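Local coordinates for protein aminopeptidase P; XAA-pro aminopeptidase (Streptococcus thermophilus, PDB 3IL0) that probably acts as a metal-dependent aminopeptidase of the M24B family, the present chain being only its N-terminal creatinase/prolidase domain, at residues E87-N98 / F112-T121. Residues are numbered along the deposited sequence; the frame is centred on the assembly and turned at random.
Sequences EVDKLETIGFDN and FEGYTLSPQT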
ATOM      1  N   GLU A  87     -10.241  -7.442   6.669  1.00 25.69           N
ATOM      2  CA  GLU A  87     -11.411  -8.009   7.261  1.00 27.70           C
ATOM      3  C   GLU A  87     -12.701  -7.289   7.023  1.00 27.16           C
ATOM      4  O   GLU A  87     -13.656  -7.907   6.572  1.00 27.51           O
ATOM      5  CB  GLU A  87     -11.251  -8.024   8.742  1.00 28.97           C
ATOM      6  CG  GLU A  87     -10.622  -9.248   9.132  1.00 33.24           C
ATOM      7  CD  GLU A  87     -10.683  -9.443  10.602  1.00 40.09           C
ATOM      8  OE1 GLU A  87      -9.587  -9.256  11.210  1.00 42.23           O
ATOM      9  OE2 GLU A  87     -11.819  -9.796  11.102  1.00 40.93           O
ATOM     10  N   VAL A  88     -12.739  -5.994   7.320  1.00 26.05           N
ATOM     11  CA  VAL A  88     -13.982  -5.286   7.121  1.00 25.49           C
ATOM     12  C   VAL A  88     -14.408  -5.413   5.652  1.00 27.33           C
ATOM     13  O   VAL A  88     -15.574  -5.772   5.377  1.00 29.15           O
ATOM     14  CB  VAL A  88     -13.965  -3.846   7.671  1.00 24.85           C
ATOM     15  CG1 VAL A  88     -15.215  -3.097   7.243  1.00 21.62           C
ATOM     16  CG2 VAL A  88     -13.872  -3.897   9.234  1.00 21.11           C
ATOM     17  N   ASP A  89     -13.483  -5.167   4.732  1.00 27.75           N
ATOM     18  CA  ASP A  89     -13.753  -5.228   3.286  1.00 28.96           C
ATOM     19  C   ASP A  89     -13.755  -6.638   2.717  1.00 29.03           C
ATOM     20  O   ASP A  89     -14.084  -6.851   1.576  1.00 29.43           O
ATOM     21  CB  ASP A  89     -12.801  -4.363   2.531  1.00 27.46           C
ATOM     22  CG  ASP A  89     -12.958  -2.866   2.870  1.00 34.87           C
ATOM     23  OD1 ASP A  89     -13.938  -2.459   3.590  1.00 40.39           O
ATOM     24  OD2 ASP A  89     -12.083  -2.076   2.433  1.00 36.95           O
ATOM     25  N   LYS A  90     -13.436  -7.614   3.525  1.00 31.09           N
ATOM     26  CA  LYS A  90     -13.565  -8.992   3.111  1.00 32.77           C
ATOM     27  C   LYS A  90     -12.622  -9.309   1.912  1.00 32.75           C
ATOM     28  O   LYS A  90     -13.025  -9.952   0.951  1.00 32.73           O
ATOM     29  CB  LYS A  90     -15.033  -9.258   2.745  1.00 33.94           C
ATOM     30  CG  LYS A  90     -15.975  -9.481   3.967  1.00 36.67           C
ATOM     31  CD  LYS A  90     -17.316  -8.851   3.751  1.00 40.33           C
ATOM     32  CE  LYS A  90     -18.293  -9.479   2.741  1.00 42.93           C
ATOM     33  NZ  LYS A  90     -19.752  -9.063   3.172  1.00 45.29           N
ATOM     34  N   LEU A  91     -11.380  -8.857   1.955  1.00 32.62           N
ATOM     35  CA  LEU A  91     -10.504  -8.987   0.781  1.00 32.51           C
ATOM     36  C   LEU A  91      -9.826 -10.352   0.888  1.00 32.16           C
ATOM     37  O   LEU A  91      -9.708 -10.876   1.961  1.00 33.05           O
ATOM     38  CB  LEU A  91      -9.508  -7.833   0.714  1.00 32.60           C
ATOM     39  CG  LEU A  91     -10.123  -6.430   0.668  1.00 32.91           C
ATOM     40  CD1 LEU A  91      -9.063  -5.359   0.459  1.00 34.23           C
ATOM     41  CD2 LEU A  91     -11.158  -6.318  -0.444  1.00 33.40           C
ATOM     42  N   GLU A  92      -9.394 -10.943  -0.218  1.00 32.69           N
ATOM     43  CA  GLU A  92      -8.747 -12.237  -0.141  1.00 33.60           C
ATOM     44  C   GLU A  92      -7.245 -12.288  -0.515  1.00 32.47           C
ATOM     45  O   GLU A  92      -6.455 -12.952   0.139  1.00 34.17           O
ATOM     46  CB  GLU A  92      -9.512 -13.186  -1.034  1.00 34.28           C
ATOM     47  CG  GLU A  92      -8.857 -14.532  -1.170  1.00 39.43           C
ATOM     48  CD  GLU A  92      -8.507 -15.149   0.179  1.00 45.47           C
ATOM     49  OE1 GLU A  92      -9.252 -14.876   1.160  1.00 53.16           O
ATOM     50  OE2 GLU A  92      -7.505 -15.911   0.262  1.00 49.60           O
ATOM     51  N   THR A  93      -6.877 -11.631  -1.600  1.00 31.52           N
ATOM     52  CA  THR A  93      -5.572 -11.713  -2.138  1.00 29.75           C
ATOM     53  C   THR A  93      -4.879 -10.347  -2.027  1.00 28.17           C
ATOM     54  O   THR A  93      -5.245  -9.328  -2.675  1.00 27.51           O
ATOM     55  CB  THR A  93      -5.641 -12.263  -3.576  1.00 30.39           C
ATOM     56  OG1 THR A  93      -6.156 -11.261  -4.437  1.00 35.32           O
ATOM     57  CG2 THR A  93      -6.577 -13.448  -3.656  1.00 28.51           C
ATOM     58  N   ILE A  94      -3.837 -10.363  -1.200  1.00 27.34           N
ATOM     59  CA  ILE A  94      -3.004  -9.203  -0.897  1.00 25.65           C
ATOM     60  C   ILE A  94      -1.669  -9.391  -1.663  1.00 24.00           C
ATOM     61  O   ILE A  94      -0.951 -10.378  -1.499  1.00 23.48           O
ATOM     62  CB  ILE A  94      -2.844  -9.075   0.638  1.00 25.85           C
ATOM     63  CG1 ILE A  94      -4.232  -9.087   1.298  1.00 28.65           C
ATOM     64  CG2 ILE A  94      -2.132  -7.805   1.037  1.00 24.36           C
ATOM     65  CD1 ILE A  94      -4.168  -9.113   2.853  1.00 31.47           C
ATOM     66  N   GLY A  95      -1.405  -8.492  -2.591  1.00 22.00           N
ATOM     67  CA  GLY A  95      -0.146  -8.488  -3.275  1.00 20.78           C
ATOM     68  C   GLY A  95       0.928  -7.847  -2.432  1.00 19.04           C
ATOM     69  O   GLY A  95       0.664  -6.955  -1.635  1.00 18.62           O
ATOM     70  N   PHE A  96       2.160  -8.289  -2.594  1.00 17.46           N
ATOM     71  CA  PHE A  96       3.315  -7.572  -1.958  1.00 16.12           C
ATOM     72  C   PHE A  96       4.498  -7.647  -2.911  1.00 16.05           C
ATOM     73  O   PHE A  96       4.527  -8.493  -3.761  1.00 15.73           O
ATOM     74  CB  PHE A  96       3.682  -8.176  -0.612  1.00 14.46           C
ATOM     75  CG  PHE A  96       4.200  -9.617  -0.719  1.00 13.96           C
ATOM     76  CD1 PHE A  96       5.534  -9.851  -0.766  1.00 11.43           C
ATOM     77  CD2 PHE A  96       3.304 -10.709  -0.776  1.00 12.07           C
ATOM     78  CE1 PHE A  96       6.038 -11.160  -0.922  1.00 14.68           C
ATOM     79  CE2 PHE A  96       3.749 -11.972  -0.932  1.00 11.60           C
ATOM     80  CZ  PHE A  96       5.151 -12.226  -0.985  1.00 14.11           C
ATOM     81  N   ASP A  97       5.452  -6.753  -2.753  1.00 15.56           N
ATOM     82  CA  ASP A  97       6.628  -6.714  -3.590  1.00 16.55           C
ATOM     83  C   ASP A  97       7.669  -7.789  -3.218  1.00 15.11           C
ATOM     84  O   ASP A  97       8.028  -7.986  -2.060  1.00 15.41           O
ATOM     85  CB  ASP A  97       7.175  -5.305  -3.493  1.00 17.21           C
ATOM     86  CG  ASP A  97       8.454  -5.101  -4.223  1.00 22.21           C
ATOM     87  OD1 ASP A  97       8.913  -5.899  -5.094  1.00 29.62           O
ATOM     88  OD2 ASP A  97       9.067  -4.123  -3.799  1.00 32.16           O
ATOM     89  N   ASN A  98       8.095  -8.525  -4.225  1.00 14.07           N
ATOM     90  CA  ASN A  98       8.913  -9.708  -3.998  1.00 13.95           C
ATOM     91  C   ASN A  98      10.360  -9.403  -3.664  1.00 13.26           C
ATOM     92  O   ASN A  98      11.114 -10.291  -3.369  1.00 11.62           O
ATOM     93  CB  ASN A  98       8.772 -10.733  -5.114  1.00 13.59           C
ATOM     94  CG  ASN A  98       9.441 -10.316  -6.389  1.00 16.47           C
ATOM     95  OD1 ASN A  98      10.077  -9.239  -6.477  1.00 20.16           O
ATOM     96  ND2 ASN A  98       9.375 -11.210  -7.400  1.00 14.33           N
ATOM     97  N   PHE A 112      -1.186 -11.836   8.394  1.00 28.04           N
ATOM     98  CA  PHE A 112      -2.234 -12.035   7.436  1.00 27.95           C
ATOM     99  C   PHE A 112      -2.574 -13.493   7.314  1.00 28.91           C
ATOM    100  O   PHE A 112      -3.104 -13.938   6.330  1.00 28.09           O
ATOM    101  CB  PHE A 112      -1.900 -11.422   6.067  1.00 28.03           C
ATOM    102  CG  PHE A 112      -1.800  -9.913   6.069  1.00 27.56           C
ATOM    103  CD1 PHE A 112      -2.935  -9.123   5.910  1.00 31.97           C
ATOM    104  CD2 PHE A 112      -0.594  -9.291   6.224  1.00 26.42           C
ATOM    105  CE1 PHE A 112      -2.845  -7.730   5.938  1.00 29.56           C
ATOM    106  CE2 PHE A 112      -0.499  -7.941   6.252  1.00 27.18           C
ATOM    107  CZ  PHE A 112      -1.631  -7.147   6.113  1.00 30.07           C
ATOM    108  N   GLU A 113      -2.370 -14.241   8.365  1.00 32.74           N
ATOM    109  CA  GLU A 113      -2.681 -15.679   8.338  1.00 35.20           C
ATOM    110  C   GLU A 113      -4.138 -15.856   7.925  1.00 35.50           C
ATOM    111  O   GLU A 113      -5.001 -15.141   8.395  1.00 35.52           O
ATOM    112  CB  GLU A 113      -2.439 -16.264   9.726  1.00 36.78           C
ATOM    113  CG  GLU A 113      -1.895 -17.647   9.724  1.00 42.24           C
ATOM    114  CD  GLU A 113      -1.509 -18.112  11.134  1.00 50.45           C
ATOM    115  OE1 GLU A 113      -0.284 -18.382  11.388  1.00 54.52           O
ATOM    116  OE2 GLU A 113      -2.441 -18.196  11.989  1.00 55.27           O
ATOM    117  N   GLY A 114      -4.408 -16.753   6.995  1.00 36.33           N
ATOM    118  CA  GLY A 114      -5.763 -16.958   6.492  1.00 35.79           C
ATOM    119  C   GLY A 114      -6.115 -16.235   5.216  1.00 36.69           C
ATOM    120  O   GLY A 114      -7.196 -16.480   4.656  1.00 37.64           O
ATOM    121  N   TYR A 115      -5.253 -15.313   4.769  1.00 35.99           N
ATOM    122  CA  TYR A 115      -5.403 -14.650   3.486  1.00 35.35           C
ATOM    123  C   TYR A 115      -4.347 -15.143   2.498  1.00 34.60           C
ATOM    124  O   TYR A 115      -3.403 -15.755   2.870  1.00 34.47           O
ATOM    125  CB  TYR A 115      -5.274 -13.125   3.662  1.00 35.70           C
ATOM    126  CG  TYR A 115      -6.201 -12.593   4.692  1.00 35.11           C
ATOM    127  CD1 TYR A 115      -7.486 -12.255   4.352  1.00 36.38           C
ATOM    128  CD2 TYR A 115      -5.820 -12.495   6.040  1.00 35.05           C
ATOM    129  CE1 TYR A 115      -8.373 -11.798   5.298  1.00 37.15           C
ATOM    130  CE2 TYR A 115      -6.724 -12.063   7.000  1.00 33.41           C
ATOM    131  CZ  TYR A 115      -7.996 -11.707   6.605  1.00 35.80           C
ATOM    132  OH  TYR A 115      -8.947 -11.228   7.495  1.00 43.61           O
ATOM    133  N   THR A 116      -4.506 -14.842   1.223  1.00 34.05           N
ATOM    134  CA  THR A 116      -3.568 -15.289   0.215  1.00 32.97           C
ATOM    135  C   THR A 116      -2.623 -14.109  -0.008  1.00 30.52           C
ATOM    136  O   THR A 116      -3.073 -13.016  -0.374  1.00 30.93           O
ATOM    137  CB  THR A 116      -4.355 -15.634  -1.093  1.00 34.22           C
ATOM    138  OG1 THR A 116      -5.315 -16.667  -0.809  1.00 38.20           O
ATOM    139  CG2 THR A 116      -3.449 -16.097  -2.220  1.00 33.79           C
ATOM    140  N   LEU A 117      -1.343 -14.308   0.268  1.00 27.75           N
ATOM    141  CA  LEU A 117      -0.283 -13.362  -0.074  1.00 25.42           C
ATOM    142  C   LEU A 117       0.248 -13.698  -1.461  1.00 24.89           C
ATOM    143  O   LEU A 117       0.592 -14.850  -1.769  1.00 24.50           O
ATOM    144  CB  LEU A 117       0.845 -13.406   0.967  1.00 24.53           C
ATOM    145  CG  LEU A 117       0.455 -12.922   2.377  1.00 22.59           C
ATOM    146  CD1 LEU A 117       1.601 -13.158   3.370  1.00 16.65           C
ATOM    147  CD2 LEU A 117       0.115 -11.501   2.361  1.00 17.64           C
ATOM    148  N   SER A 118       0.327 -12.692  -2.308  1.00 23.36           N
ATOM    149  CA  SER A 118       0.658 -12.902  -3.714  1.00 22.77           C
ATOM    150  C   SER A 118       1.908 -12.075  -4.098  1.00 20.37           C
ATOM    151  O   SER A 118       1.850 -10.865  -4.177  1.00 17.90           O
ATOM    152  CB  SER A 118      -0.534 -12.463  -4.559  1.00 23.32           C
ATOM    153  OG  SER A 118      -0.104 -12.125  -5.868  1.00 27.25           O
ATOM    154  N   PRO A 119       3.039 -12.737  -4.294  1.00 19.53           N
ATOM    155  CA  PRO A 119       4.230 -11.962  -4.592  1.00 20.33           C
ATOM    156  C   PRO A 119       4.154 -11.330  -5.975  1.00 21.28           C
ATOM    157  O   PRO A 119       3.725 -11.973  -6.921  1.00 22.44           O
ATOM    158  CB  PRO A 119       5.339 -12.996  -4.525  1.00 20.02           C
ATOM    159  CG  PRO A 119       4.639 -14.279  -4.769  1.00 20.12           C
ATOM    160  CD  PRO A 119       3.334 -14.144  -4.094  1.00 18.43           C
ATOM    161  N   GLN A 120       4.607 -10.105  -6.095  1.00 22.12           N
ATOM    162  CA  GLN A 120       4.554  -9.361  -7.361  1.00 23.23           C
ATOM    163  C   GLN A 120       5.951  -9.018  -7.869  1.00 24.45           C
ATOM    164  O   GLN A 120       6.818  -8.662  -7.098  1.00 23.51           O
ATOM    165  CB  GLN A 120       3.722  -8.070  -7.128  1.00 23.62           C
ATOM    166  CG  GLN A 120       2.276  -8.336  -6.722  1.00 24.30           C
ATOM    167  CD  GLN A 120       1.529  -8.974  -7.859  1.00 26.05           C
ATOM    168  OE1 GLN A 120       1.010 -10.094  -7.763  1.00 27.11           O
ATOM    169  NE2 GLN A 120       1.532  -8.298  -8.968  1.00 26.38           N
ATOM    170  N   THR A 121       6.179  -9.153  -9.173  1.00 27.25           N
ATOM    171  CA  THR A 121       7.426  -8.710  -9.791  1.00 29.09           C
ATOM    172  C   THR A 121       7.275  -7.374 -10.490  1.00 30.98           C
ATOM    173  O   THR A 121       6.526  -7.267 -11.451  1.00 31.98           O
ATOM    174  CB  THR A 121       7.880  -9.687 -10.852  1.00 29.41           C
ATOM    175  OG1 THR A 121       7.977 -10.977 -10.238  1.00 32.85           O
ATOM    176  CG2 THR A 121       9.224  -9.285 -11.405  1.00 25.95           C
TER
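F112 meets I94 just after helix 102-111 ends: CD1 of I94 comes in obliquely on the ring, 3.3 Å from CD1 of F112. A type II turn from F112 to Y115 then brings the chain round, and the Y115 ring reaches back along 87-98, its edge at CD1 beside O of L91 and its OH 3.1 Å from CG of E87. At T116 the strand pairing starts. N of T116 donates to O of E92 (2.9 Å), and OG1 of T116 donates to OE2 of E92 over 2.6 Å, on the lone pair turned away from the other carboxylate oxygen; with chi2 of E92 bent (51°), the carboxylate folds back to T116. The T116 carbonyl in turn takes the N-H of I94. L117 packs CD2 against CB of I94 and CB against the F96 ring. S118 bonds strand 93-97 through both its backbone polar atoms, N to O of I94 (2.8 Å) and O from N of F96. P119, between the bonding residues S118 and Q120, lays its CA over one face of the F96 ring, 3.9 Å from the centroid, in a CH-pi contact. Q120 closes the ladder, N to O of F96 (2.8 Å) and O from N of N98. Strands 93-97 and 116-120 thus run parallel at the end of the mixed sheet, joined through helix 102-111, which covers F96 and L117: a classic beta-alpha-beta crossover within the creatinase/prolidase N-terminal domain.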